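Putative oxidoreductase yhhX (Escherichia coli K-12, PDB 3F4L) is a probable oxidoreductase of the Gfo/Idh/MocA family that probably binds a nicotinamide cofactor and may oxidise scyllo-inositol with NADP+. Local coordinates at residues Arg125-Cys130 with Pro314-Glu319; Val147-His152 with Asp181-Leu186; Asp169-Gly174 with Val223-Leu228; Leu175-Met180 with Glu327-Gly332. All coordinates share one frame; numbering follows the deposited sequence.

Interaction 1. Residues Arg125-Cys130 with Pro314-Glu319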
loop_
_atom_site.group_PDB
_atom_site.type_symbol
_atom_site.label_atom_id
_atom_site.label_comp_id
_atom_site.label_asym_id
_atom_site.label_seq_id
_atom_site.Cartn_x
_atom_site.Cartn_y
_atom_site.Cartn_z
ATOM N N ARG A 125 22.052 -5.459 1.501
ATOM C CA ARG A 125 20.920 -5.380 0.579
ATOM C C ARG A 125 20.909 -4.096 -0.249
ATOM O O ARG A 125 20.000 -3.856 -1.057
ATOM C CB ARG A 125 19.594 -5.578 1.333
ATOM C CG ARG A 125 19.561 -6.907 2.117
ATOM C CD ARG A 125 18.158 -7.515 2.241
ATOM N NE ARG A 125 17.767 -8.151 0.989
ATOM C CZ ARG A 125 17.584 -9.458 0.822
ATOM N NH1 ARG A 125 17.736 -10.302 1.832
ATOM N NH2 ARG A 125 17.280 -9.921 -0.374
ATOM N N ARG A 126 21.932 -3.273 -0.058
ATOM C CA ARG A 126 22.054 -2.064 -0.849
ATOM C C ARG A 126 22.587 -2.522 -2.190
ATOM O O ARG A 126 22.634 -1.764 -3.152
ATOM C CB ARG A 126 23.034 -1.087 -0.202
ATOM C CG ARG A 126 22.434 -0.381 0.996
ATOM C CD ARG A 126 23.279 0.797 1.442
ATOM N NE ARG A 126 22.653 1.483 2.566
ATOM C CZ ARG A 126 22.988 2.705 2.966
ATOM N NH1 ARG A 126 23.942 3.365 2.328
ATOM N NH2 ARG A 126 22.359 3.269 3.986
ATOM N N PHE A 127 22.990 -3.785 -2.241
ATOM C CA PHE A 127 23.507 -4.350 -3.470
ATOM C C PHE A 127 22.642 -5.499 -3.982
ATOM O O PHE A 127 23.134 -6.385 -4.666
ATOM C CB PHE A 127 24.966 -4.789 -3.271
ATOM C CG PHE A 127 25.868 -3.665 -2.859
ATOM C CD1 PHE A 127 26.083 -2.586 -3.714
ATOM C CD2 PHE A 127 26.439 -3.638 -1.595
ATOM C CE1 PHE A 127 26.849 -1.492 -3.314
ATOM C CE2 PHE A 127 27.211 -2.543 -1.179
ATOM C CZ PHE A 127 27.414 -1.470 -2.042
ATOM N N ASP A 128 21.356 -5.480 -3.627
ATOM C CA ASP A 128 20.398 -6.476 -4.115
ATOM C C ASP A 128 20.076 -6.036 -5.542
ATOM O O ASP A 128 19.894 -4.839 -5.793
ATOM C CB ASP A 128 19.105 -6.463 -3.291
ATOM C CG ASP A 128 19.078 -7.542 -2.226
ATOM O OD1 ASP A 128 19.916 -8.481 -2.286
ATOM O OD2 ASP A 128 18.201 -7.467 -1.336
ATOM N N SER A 129 20.006 -6.986 -6.473
ATOM C CA SER A 129 19.728 -6.655 -7.869
ATOM C C SER A 129 18.394 -5.941 -8.073
ATOM O O SER A 129 18.308 -5.019 -8.871
ATOM C CB SER A 129 19.765 -7.913 -8.747
ATOM O OG SER A 129 18.814 -8.849 -8.311
ATOM N N CYS A 130 17.358 -6.384 -7.370
ATOM C CA CYS A 130 16.036 -5.767 -7.475
ATOM C C CYS A 130 16.113 -4.284 -7.090
ATOM O O CYS A 130 15.650 -3.401 -7.823
ATOM C CB CYS A 130 15.046 -6.503 -6.564
ATOM S SG CYS A 130 15.709 -6.971 -4.932
ATOM N N PRO A 314 34.905 7.843 1.474
ATOM C CA PRO A 314 33.797 7.874 2.434
ATOM C C PRO A 314 33.183 6.483 2.578
ATOM O O PRO A 314 33.167 5.709 1.623
ATOM C CB PRO A 314 32.825 8.886 1.816
ATOM C CG PRO A 314 33.200 8.907 0.360
ATOM C CD PRO A 314 34.697 8.829 0.402
ATOM N N ASN A 315 32.689 6.169 3.773
ATOM C CA ASN A 315 32.085 4.861 4.029
ATOM C C ASN A 315 30.813 4.729 3.190
ATOM O O ASN A 315 30.122 5.723 2.958
ATOM C CB ASN A 315 31.761 4.732 5.517
ATOM C CG ASN A 315 31.351 3.325 5.908
ATOM O OD1 ASN A 315 32.101 2.368 5.704
ATOM N ND2 ASN A 315 30.157 3.192 6.474
ATOM N N TYR A 316 30.494 3.512 2.749
ATOM C CA TYR A 316 29.316 3.306 1.907
ATOM C C TYR A 316 28.007 3.661 2.601
ATOM O O TYR A 316 27.033 4.034 1.944
ATOM C CB TYR A 316 29.266 1.862 1.373
ATOM C CG TYR A 316 28.816 0.800 2.362
ATOM C CD1 TYR A 316 29.534 0.549 3.535
ATOM C CD2 TYR A 316 27.686 0.023 2.104
ATOM C CE1 TYR A 316 29.138 -0.448 4.423
ATOM C CE2 TYR A 316 27.278 -0.980 2.989
ATOM C CZ TYR A 316 28.011 -1.209 4.142
ATOM O OH TYR A 316 27.619 -2.204 5.008
ATOM N N VAL A 317 27.987 3.551 3.926
ATOM C CA VAL A 317 26.803 3.894 4.706
ATOM C C VAL A 317 27.101 5.160 5.516
ATOM O O VAL A 317 28.116 5.231 6.218
ATOM C CB VAL A 317 26.417 2.765 5.695
ATOM C CG1 VAL A 317 25.232 3.200 6.549
ATOM C CG2 VAL A 317 26.059 1.496 4.933
ATOM N N LYS A 318 26.225 6.154 5.432
ATOM C CA LYS A 318 26.438 7.380 6.189
ATOM C C LYS A 318 25.935 7.211 7.623
ATOM O O LYS A 318 24.937 6.521 7.868
ATOM C CB LYS A 318 25.712 8.559 5.529
ATOM C CG LYS A 318 26.049 8.755 4.056
ATOM C CD LYS A 318 25.595 10.120 3.547
ATOM C CE LYS A 318 24.102 10.329 3.708
ATOM N NZ LYS A 318 23.706 11.694 3.267
ATOM N N GLU A 319 26.633 7.852 8.560
ATOM C CA GLU A 319 26.277 7.802 9.979
ATOM C C GLU A 319 24.810 8.192 10.187
ATOM O O GLU A 319 24.079 7.519 10.915
ATOM C CB GLU A 319 27.198 8.747 10.778
ATOM C CG GLU A 319 27.048 8.691 12.304
ATOM C CD GLU A 319 27.998 9.661 13.030
ATOM O OE1 GLU A 319 29.206 9.665 12.697
ATOM O OE2 GLU A 319 27.545 10.407 13.935
#
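Arg-126 reaches straight across to Tyr-316 and Val-317. Its side chain is extended from CG to NE (chi2 -167°, chi3 178°), which carries the guanidinium under Val-317. The CG2 methyl of Val-317 sits over one face of that group, 3.8 Å from Arg-126 CZ, and the two side chains meet at about a right angle. The same methyl also lies over a face of the Tyr-316 ring, so it is wedged between an aromatic and a cation. Arg-126 NH1 passes 3.2 Å from Tyr-316 O, but the angle is too poor for a hydrogen bond. The charge is met on other sides: NE by Asp-181 and NH2 by Glu-321. With an alanine here, both carboxylates would probably lose their positive mate and Val-317 CG2 the flat surface beneath it. Phe-127 CE2 touches Tyr-316 CD2 at 4.2 Å, a single apolar contact between side chains that cross at a slant. Tyr-316 OH bonds to the backbone N of Gln-123. Helix 300-311 supports both rings through Val-301, helices 171-187 and 319-331 supply the two acids, and edge strand 119-121 of the Rossmann sheet packs Thr-120 against Tyr-316 and Val-317, where the nucleotide-binding and C-terminal alpha/beta parts of the chain adjoin.

Interaction 2. Residues Val147-His152 with Asp181-Leu186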
loop_
_atom_site.group_PDB
_atom_site.type_symbol
_atom_site.label_atom_id
_atom_site.label_comp_id
_atom_site.label_asym_id
_atom_site.label_seq_id
_atom_site.Cartn_x
_atom_site.Cartn_y
_atom_site.Cartn_z
ATOM N N VAL A 147 6.887 10.352 -6.749
ATOM C CA VAL A 147 5.872 10.615 -5.747
ATOM C C VAL A 147 5.577 9.412 -4.862
ATOM O O VAL A 147 5.077 9.572 -3.754
ATOM C CB VAL A 147 4.565 11.129 -6.386
ATOM C CG1 VAL A 147 4.819 12.485 -7.019
ATOM C CG2 VAL A 147 4.054 10.138 -7.423
ATOM N N GLU A 148 5.896 8.207 -5.332
ATOM C CA GLU A 148 5.648 7.039 -4.510
ATOM C C GLU A 148 6.578 5.865 -4.801
ATOM O O GLU A 148 6.901 5.572 -5.950
ATOM C CB GLU A 148 4.188 6.586 -4.633
ATOM C CG GLU A 148 3.795 5.562 -3.562
ATOM C CD GLU A 148 2.344 5.688 -3.106
ATOM O OE1 GLU A 148 1.904 6.824 -2.835
ATOM O OE2 GLU A 148 1.653 4.652 -2.997
ATOM N N VAL A 149 7.012 5.221 -3.727
ATOM C CA VAL A 149 7.890 4.063 -3.796
ATOM C C VAL A 149 7.254 3.037 -2.868
ATOM O O VAL A 149 6.778 3.377 -1.781
ATOM C CB VAL A 149 9.330 4.413 -3.312
ATOM C CG1 VAL A 149 10.210 3.147 -3.252
ATOM C CG2 VAL A 149 9.964 5.416 -4.262
ATOM N N GLU A 150 7.210 1.785 -3.308
ATOM C CA GLU A 150 6.623 0.738 -2.495
ATOM C C GLU A 150 7.557 -0.466 -2.531
ATOM O O GLU A 150 7.916 -0.948 -3.604
ATOM C CB GLU A 150 5.246 0.367 -3.042
ATOM C CG GLU A 150 4.361 -0.429 -2.087
ATOM C CD GLU A 150 2.941 -0.614 -2.626
ATOM O OE1 GLU A 150 2.324 0.382 -3.064
ATOM O OE2 GLU A 150 2.435 -1.757 -2.608
ATOM N N SER A 151 7.960 -0.928 -1.353
ATOM C CA SER A 151 8.853 -2.071 -1.221
ATOM C C SER A 151 8.181 -3.200 -0.436
ATOM O O SER A 151 7.610 -2.970 0.635
ATOM C CB SER A 151 10.133 -1.643 -0.505
ATOM O OG SER A 151 10.950 -2.758 -0.217
ATOM N N HIS A 152 8.255 -4.416 -0.968
ATOM C CA HIS A 152 7.660 -5.577 -0.321
ATOM C C HIS A 152 8.713 -6.647 -0.051
ATOM O O HIS A 152 9.605 -6.878 -0.859
ATOM C CB HIS A 152 6.561 -6.202 -1.195
ATOM C CG HIS A 152 5.238 -5.500 -1.124
ATOM N ND1 HIS A 152 4.932 -4.392 -1.886
ATOM C CD2 HIS A 152 4.131 -5.766 -0.389
ATOM C CE1 HIS A 152 3.695 -4.008 -1.626
ATOM N NE2 HIS A 152 3.186 -4.825 -0.720
ATOM N N ASP A 181 16.454 0.703 5.280
ATOM C CA ASP A 181 17.793 1.197 4.965
ATOM C C ASP A 181 17.895 1.537 3.474
ATOM O O ASP A 181 18.509 2.536 3.097
ATOM C CB ASP A 181 18.854 0.153 5.306
ATOM C CG ASP A 181 20.231 0.552 4.819
ATOM O OD1 ASP A 181 20.863 1.433 5.451
ATOM O OD2 ASP A 181 20.674 -0.004 3.792
ATOM N N GLN A 182 17.292 0.707 2.626
ATOM C CA GLN A 182 17.326 0.965 1.184
ATOM C C GLN A 182 16.636 2.296 0.878
ATOM O O GLN A 182 17.138 3.096 0.092
ATOM C CB GLN A 182 16.612 -0.155 0.423
ATOM C CG GLN A 182 17.299 -1.503 0.508
ATOM C CD GLN A 182 16.548 -2.593 -0.239
ATOM O OE1 GLN A 182 15.327 -2.673 -0.163
ATOM N NE2 GLN A 182 17.286 -3.457 -0.946
ATOM N N ILE A 183 15.478 2.528 1.495
ATOM C CA ILE A 183 14.742 3.769 1.253
ATOM C C ILE A 183 15.553 4.956 1.763
ATOM O O ILE A 183 15.666 5.989 1.097
ATOM C CB ILE A 183 13.343 3.753 1.950
ATOM C CG1 ILE A 183 12.471 2.651 1.349
ATOM C CG2 ILE A 183 12.663 5.104 1.792
ATOM C CD1 ILE A 183 12.400 2.685 -0.190
ATOM N N ILE A 184 16.127 4.802 2.946
ATOM C CA ILE A 184 16.929 5.867 3.529
ATOM C C ILE A 184 18.153 6.190 2.657
ATOM O O ILE A 184 18.507 7.356 2.492
ATOM C CB ILE A 184 17.351 5.481 4.979
ATOM C CG1 ILE A 184 16.118 5.545 5.890
ATOM C CG2 ILE A 184 18.450 6.387 5.477
ATOM C CD1 ILE A 184 16.283 4.856 7.219
ATOM N N SER A 185 18.789 5.169 2.082
ATOM C CA SER A 185 19.956 5.412 1.238
ATOM C C SER A 185 19.574 6.215 -0.014
ATOM O O SER A 185 20.420 6.877 -0.602
ATOM C CB SER A 185 20.602 4.091 0.808
ATOM O OG SER A 185 19.860 3.489 -0.248
ATOM N N LEU A 186 18.310 6.157 -0.421
ATOM C CA LEU A 186 17.854 6.886 -1.614
ATOM C C LEU A 186 17.354 8.291 -1.321
ATOM O O LEU A 186 17.634 9.230 -2.067
ATOM C CB LEU A 186 16.685 6.160 -2.298
ATOM C CG LEU A 186 16.838 4.733 -2.815
ATOM C CD1 LEU A 186 15.497 4.228 -3.356
ATOM C CD2 LEU A 186 17.899 4.710 -3.892
HETATM O O HOH W 1 13.272 -1.274 0.365
HETATM O O HOH W 2 13.696 -4.888 -0.144
#
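Two waters stand between Ser-151 and Gln-182, whose closest side-chain atoms, Ser-151 OG and Gln-182 OE1, are 4.4 Å apart and share no direct hydrogen bond. Water 1 accepts from Ser-151 OG at 2.8 Å and donates to Gln-182 OE1 at a very short 2.5 Å. Water 2 also donates to Gln-182 OE1, at 2.8 Å, while its link to the serine hydroxyl is long and weak. The amide oxygen thus accepts from both waters. Which way the amide faces is settled at its other end, where Gln-182 NE2 donates to the backbone O of Arg-125. Further along the strand the contact is apolar: Val-149 and Ile-183 reach for each other tip to tip, CG1 of the valine meeting CD1 of the isoleucine at 3.8 Å. Val-149 has CG1 anti to its backbone nitrogen (chi1 174°), which sends that methyl out to the helix. Just before it, Val-147 and Glu-148 form a classic beta bulge opposite His-239. Ser-151 and Val-149 share the helix-facing side of the strand, whereas Glu-150 points away and packs on Tyr-233 of the second subunit. This is a helix packed on the mixed sheet of the C-terminal alpha/beta domain, the other face of the sheet being turned to the second subunit. Ile-183 extends its packing to Ala-221 and Val-223 of neighbouring strand 219-225, and Phe-131 of helix 129-140 covers Gln-182.

Interaction 3. Residues Asp169-Gly174 with Val223-Leu228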
loop_
_atom_site.group_PDB
_atom_site.type_symbol
_atom_site.label_atom_id
_atom_site.label_comp_id
_atom_site.label_asym_id
_atom_site.label_seq_id
_atom_site.Cartn_x
_atom_site.Cartn_y
_atom_site.Cartn_z
ATOM N N ASP A 169 12.550 -8.701 18.628
ATOM C CA ASP A 169 12.550 -10.033 18.025
ATOM C C ASP A 169 11.559 -10.138 16.867
ATOM O O ASP A 169 11.483 -11.168 16.198
ATOM C CB ASP A 169 12.186 -11.077 19.082
ATOM C CG ASP A 169 13.034 -10.959 20.329
ATOM O OD1 ASP A 169 14.263 -11.165 20.235
ATOM O OD2 ASP A 169 12.473 -10.651 21.401
ATOM N N GLY A 170 10.804 -9.073 16.638
ATOM C CA GLY A 170 9.810 -9.090 15.579
ATOM C C GLY A 170 10.332 -8.867 14.177
ATOM O O GLY A 170 11.525 -8.649 13.966
ATOM N N ALA A 171 9.410 -8.903 13.216
ATOM C CA ALA A 171 9.729 -8.722 11.809
ATOM C C ALA A 171 10.178 -7.306 11.453
ATOM O O ALA A 171 11.005 -7.128 10.554
ATOM C CB ALA A 171 8.515 -9.112 10.951
ATOM N N PHE A 172 9.629 -6.308 12.143
ATOM C CA PHE A 172 9.992 -4.919 11.878
ATOM C C PHE A 172 11.480 -4.683 12.129
ATOM O O PHE A 172 12.182 -4.138 11.276
ATOM C CB PHE A 172 9.139 -3.972 12.728
ATOM C CG PHE A 172 9.243 -2.527 12.309
ATOM C CD1 PHE A 172 9.352 -2.189 10.965
ATOM C CD2 PHE A 172 9.197 -1.508 13.252
ATOM C CE1 PHE A 172 9.412 -0.854 10.566
ATOM C CE2 PHE A 172 9.255 -0.170 12.862
ATOM C CZ PHE A 172 9.361 0.156 11.522
ATOM N N TYR A 173 11.976 -5.113 13.286
ATOM C CA TYR A 173 13.400 -4.963 13.575
ATOM C C TYR A 173 14.180 -5.927 12.686
ATOM O O TYR A 173 15.213 -5.573 12.120
ATOM C CB TYR A 173 13.705 -5.288 15.043
ATOM C CG TYR A 173 13.729 -4.087 15.973
ATOM C CD1 TYR A 173 12.546 -3.487 16.423
ATOM C CD2 TYR A 173 14.941 -3.544 16.390
ATOM C CE1 TYR A 173 12.584 -2.366 17.269
ATOM C CE2 TYR A 173 14.993 -2.435 17.225
ATOM C CZ TYR A 173 13.821 -1.849 17.659
ATOM O OH TYR A 173 13.905 -0.740 18.459
ATOM N N GLY A 174 13.660 -7.142 12.558
ATOM C CA GLY A 174 14.322 -8.173 11.772
ATOM C C GLY A 174 14.508 -7.916 10.287
ATOM O O GLY A 174 15.620 -8.034 9.771
ATOM N N VAL A 223 7.281 0.667 3.025
ATOM C CA VAL A 223 8.053 -0.551 3.236
ATOM C C VAL A 223 7.151 -1.489 4.023
ATOM O O VAL A 223 6.647 -1.125 5.085
ATOM C CB VAL A 223 9.317 -0.295 4.065
ATOM C CG1 VAL A 223 9.959 -1.599 4.404
ATOM C CG2 VAL A 223 10.288 0.600 3.295
ATOM N N LYS A 224 6.939 -2.695 3.517
ATOM C CA LYS A 224 6.073 -3.606 4.234
ATOM C C LYS A 224 6.381 -5.072 4.016
ATOM O O LYS A 224 6.935 -5.467 2.988
ATOM C CB LYS A 224 4.612 -3.320 3.877
ATOM C CG LYS A 224 4.313 -3.382 2.392
ATOM C CD LYS A 224 2.931 -2.822 2.068
ATOM C CE LYS A 224 1.817 -3.688 2.636
ATOM N NZ LYS A 224 0.473 -3.115 2.334
ATOM N N THR A 225 6.041 -5.869 5.023
ATOM C CA THR A 225 6.239 -7.309 4.959
ATOM C C THR A 225 5.124 -8.003 5.717
ATOM O O THR A 225 4.540 -7.455 6.650
ATOM C CB THR A 225 7.583 -7.787 5.574
ATOM O OG1 THR A 225 7.402 -8.080 6.963
ATOM C CG2 THR A 225 8.665 -6.760 5.394
ATOM N N SER A 226 4.838 -9.225 5.302
ATOM C CA SER A 226 3.810 -10.026 5.936
ATOM C C SER A 226 4.199 -11.462 5.671
ATOM O O SER A 226 4.852 -11.746 4.667
ATOM C CB SER A 226 2.445 -9.738 5.306
ATOM O OG SER A 226 1.466 -10.648 5.773
ATOM N N HIS A 227 3.836 -12.362 6.580
ATOM C CA HIS A 227 4.132 -13.778 6.383
ATOM C C HIS A 227 2.875 -14.460 5.857
ATOM O O HIS A 227 2.775 -15.687 5.871
ATOM C CB HIS A 227 4.559 -14.443 7.701
ATOM C CG HIS A 227 5.919 -14.028 8.175
ATOM N ND1 HIS A 227 6.199 -12.750 8.615
ATOM C CD2 HIS A 227 7.079 -14.720 8.267
ATOM C CE1 HIS A 227 7.472 -12.676 8.958
ATOM N NE2 HIS A 227 8.029 -13.857 8.757
ATOM N N LEU A 228 1.911 -13.662 5.393
ATOM C CA LEU A 228 0.661 -14.219 4.880
ATOM C C LEU A 228 0.296 -13.663 3.505
ATOM O O LEU A 228 -0.745 -13.041 3.334
ATOM C CB LEU A 228 -0.467 -13.945 5.880
ATOM C CG LEU A 228 -0.303 -14.617 7.248
ATOM C CD1 LEU A 228 -1.371 -14.102 8.201
ATOM C CD2 LEU A 228 -0.399 -16.142 7.083
#
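The methyl of Ala-171 touches both His-227 and Thr-225, and it is the one side chain of residues 169-174 that makes close contact here. It comes up to the edge of the His-227 imidazole, near the ring plane, with Ala-171 CB 4.2 Å from His-227 CE1. The histidine leaves the backbone with CG beside its own nitrogen (chi1 -71°), and this swings the ring back to the alanine although its CB does not aim there. His-227 ND1 is bonded to the backbone O of Asp-208, which fixes the rotation of the ring, and Tyr-155 meets it with the two planes inclined. Thr-225 approaches through its hydroxyl, OG1 standing 4.3 Å from Ala-171 CB. Its chi1 of 90° is well past the usual staggered value near 60°, and this buried OG1 has no hydrogen-bonding partner in the model. Here the start of helix 171-187 rests on strand 219-225 near Thr-225, a helix-on-sheet packing within the C-terminal alpha/beta domain of this Gfo/Idh/MocA family member. Next to Thr-225, Ser-226 opens an ST turn: its OG accepts from Leu-228 N at 3.1 Å. On the helix side, Gly-174 N bonds to Gly-170 O at 3.0 Å, and a CB on Gly-174 would clash with that same oxygen. The rings of Phe-172 and Phe-210, the latter on strand 209-216, meet nearby. Lys-224 works on the other face of the sheet, where NZ pairs with Glu-211 and with Glu-148 of the second subunit.

Interaction 4. Residues Leu175-Met180 with Glu327-Gly332; sequences LGVHTM and EILERG
Met-180, a selenomethionine in the crystal, lays its end across Ile-328 and Leu-329. SE meets Ile-328 CG2 at 3.3 Å, and the terminal methyl CE comes equally near Leu-329 CD2, at 3.3 Å. That carbon pair, like Met-180 CE with Ile-328 CG2 at 3.5 Å, is tighter than ordinary van der Waals contact, and the selenium contact is as tight as these. A bend at the last torsion (chi3 -64°) folds CE back so that it touches both residues. One turn earlier, Val-177 CB rests 4.2 Å from Leu-329 CD1. Gly-176 lies beside this pair, and a CB there would point to the leucine, about 4.0 Å from its CD2. The second shell is mostly apolar: Phe-172 touches both Met-180 and Leu-329, Tyr-173 lies against Leu-329, and Asn-325 packs on Val-177 and Met-180. The hydroxyl of Tyr-195 bonds to Ile-328 O. The two helical segments cross obliquely, with 137° between their N-to-C directions and a closest approach of 10.7 Å between their short axes, and no hydrogen bond joins them. Helices 171-187 and 319-331 are thus joined by apolar side chains, over strand 209-216, where Ala-212 meets Met-180 and Leu-214 meets Ile-328.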
loop_
_atom_site.group_PDB
_atom_site.type_symbol
_atom_site.label_atom_id
_atom_site.label_comp_id
_atom_site.label_asym_id
_atom_site.label_seq_id
_atom_site.Cartn_x
_atom_site.Cartn_y
_atom_site.Cartn_z
ATOM N N LEU A 175 13.435 -7.560 9.594
ATOM C CA LEU A 175 13.512 -7.313 8.157
ATOM C C LEU A 175 13.424 -5.845 7.779
ATOM O O LEU A 175 14.001 -5.411 6.771
ATOM C CB LEU A 175 12.406 -8.079 7.428
ATOM C CG LEU A 175 12.695 -9.556 7.170
ATOM C CD1 LEU A 175 13.935 -9.680 6.298
ATOM C CD2 LEU A 175 12.900 -10.278 8.485
ATOM N N GLY A 176 12.686 -5.087 8.574
ATOM C CA GLY A 176 12.533 -3.673 8.300
ATOM C C GLY A 176 13.858 -2.944 8.291
ATOM O O GLY A 176 14.036 -1.974 7.548
ATOM N N VAL A 177 14.798 -3.406 9.109
ATOM C CA VAL A 177 16.105 -2.759 9.174
ATOM C C VAL A 177 16.736 -2.680 7.781
ATOM O O VAL A 177 17.365 -1.678 7.437
ATOM C CB VAL A 177 17.066 -3.495 10.170
ATOM C CG1 VAL A 177 17.480 -4.868 9.626
ATOM C CG2 VAL A 177 18.303 -2.632 10.432
ATOM N N HIS A 178 16.539 -3.724 6.973
ATOM C CA HIS A 178 17.089 -3.774 5.616
ATOM C C HIS A 178 16.277 -3.001 4.579
ATOM O O HIS A 178 16.822 -2.245 3.785
ATOM C CB HIS A 178 17.184 -5.216 5.143
ATOM C CG HIS A 178 18.252 -6.001 5.824
ATOM N ND1 HIS A 178 18.022 -7.239 6.382
ATOM C CD2 HIS A 178 19.571 -5.748 5.996
ATOM C CE1 HIS A 178 19.154 -7.719 6.866
ATOM N NE2 HIS A 178 20.110 -6.833 6.644
ATOM N N THR A 179 14.971 -3.220 4.567
ATOM C CA THR A 179 14.139 -2.539 3.605
ATOM C C THR A 179 14.083 -1.035 3.853
ATOM O O THR A 179 14.101 -0.260 2.902
ATOM C CB THR A 179 12.736 -3.172 3.567
ATOM O OG1 THR A 179 12.186 -3.226 4.888
ATOM C CG2 THR A 179 12.832 -4.588 3.010
HETATM N N MSE A 180 14.052 -0.612 5.115
HETATM C CA MSE A 180 14.025 0.825 5.396
HETATM C C MSE A 180 15.376 1.454 5.068
HETATM O O MSE A 180 15.441 2.602 4.641
HETATM C CB MSE A 180 13.662 1.111 6.861
HETATM C CG MSE A 180 12.201 0.840 7.213
HETATM SE SE MSE A 180 11.624 1.970 8.697
HETATM C CE MSE A 180 12.805 1.266 10.055
ATOM N N GLU A 327 16.346 5.032 14.997
ATOM C CA GLU A 327 15.323 5.882 15.604
ATOM C C GLU A 327 13.926 5.506 15.107
ATOM O O GLU A 327 12.985 5.396 15.898
ATOM C CB GLU A 327 15.607 7.352 15.290
ATOM C CG GLU A 327 14.679 8.318 15.979
ATOM C CD GLU A 327 14.989 9.760 15.636
ATOM O OE1 GLU A 327 16.173 10.151 15.697
ATOM O OE2 GLU A 327 14.044 10.510 15.315
ATOM N N ILE A 328 13.798 5.304 13.797
ATOM C CA ILE A 328 12.513 4.930 13.215
ATOM C C ILE A 328 12.026 3.600 13.798
ATOM O O ILE A 328 10.864 3.466 14.169
ATOM C CB ILE A 328 12.603 4.839 11.665
ATOM C CG1 ILE A 328 12.809 6.252 11.081
ATOM C CG2 ILE A 328 11.317 4.229 11.101
ATOM C CD1 ILE A 328 13.061 6.309 9.562
ATOM N N LEU A 329 12.917 2.619 13.894
ATOM C CA LEU A 329 12.539 1.329 14.454
ATOM C C LEU A 329 12.054 1.472 15.903
ATOM O O LEU A 329 10.998 0.944 16.270
ATOM C CB LEU A 329 13.728 0.358 14.388
ATOM C CG LEU A 329 14.078 -0.153 12.985
ATOM C CD1 LEU A 329 15.351 -0.984 13.020
ATOM C CD2 LEU A 329 12.904 -0.985 12.455
ATOM N N GLU A 330 12.811 2.203 16.715
ATOM C CA GLU A 330 12.454 2.402 18.120
ATOM C C GLU A 330 11.114 3.089 18.297
ATOM O O GLU A 330 10.272 2.636 19.067
ATOM C CB GLU A 330 13.517 3.237 18.849
ATOM C CG GLU A 330 14.912 2.634 18.883
ATOM C CD GLU A 330 15.834 3.361 19.856
ATOM O OE1 GLU A 330 15.889 4.613 19.811
ATOM O OE2 GLU A 330 16.507 2.677 20.663
ATOM N N ARG A 331 10.920 4.194 17.585
ATOM C CA ARG A 331 9.686 4.953 17.700
ATOM C C ARG A 331 8.455 4.225 17.164
ATOM O O ARG A 331 7.332 4.696 17.328
ATOM C CB ARG A 331 9.849 6.319 17.025
ATOM C CG ARG A 331 10.942 7.176 17.681
ATOM C CD ARG A 331 10.808 8.646 17.304
ATOM N NE ARG A 331 9.533 9.182 17.765
ATOM C CZ ARG A 331 9.090 10.406 17.496
ATOM N NH1 ARG A 331 9.822 11.233 16.760
ATOM N NH2 ARG A 331 7.913 10.803 17.969
ATOM N N GLY A 332 8.663 3.071 16.544
ATOM C CA GLY A 332 7.534 2.316 16.038
ATOM C C GLY A 332 6.796 1.691 17.211
ATOM O O GLY A 332 5.619 1.348 17.111
#

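Overall arrangement
Helix 171-187 runs through interactions 2, 3 and 4 and reaches interaction 1 as well. Interactions 3 and 4 lie closest, centres about 10 Å apart, while 1 and 3 are about 21 Å apart and do not touch. Interactions 1 and 2 are tied by the salt bridge Arg-126 NE to Asp-181 OD2 (2.8 Å), and 2 and 3 by a probable backbone hydrogen bond, Ser-151 O to Lys-224 N (3.0 Å), between adjacent strands. Arg-125 CD packs on His-178 CB (3.8 Å), joining 1 to 4. His-178 also touches Lys-96, in a Glu-Lys-Pro sequence; this is consistent with a pocket between the Rossmann and C-terminal domains.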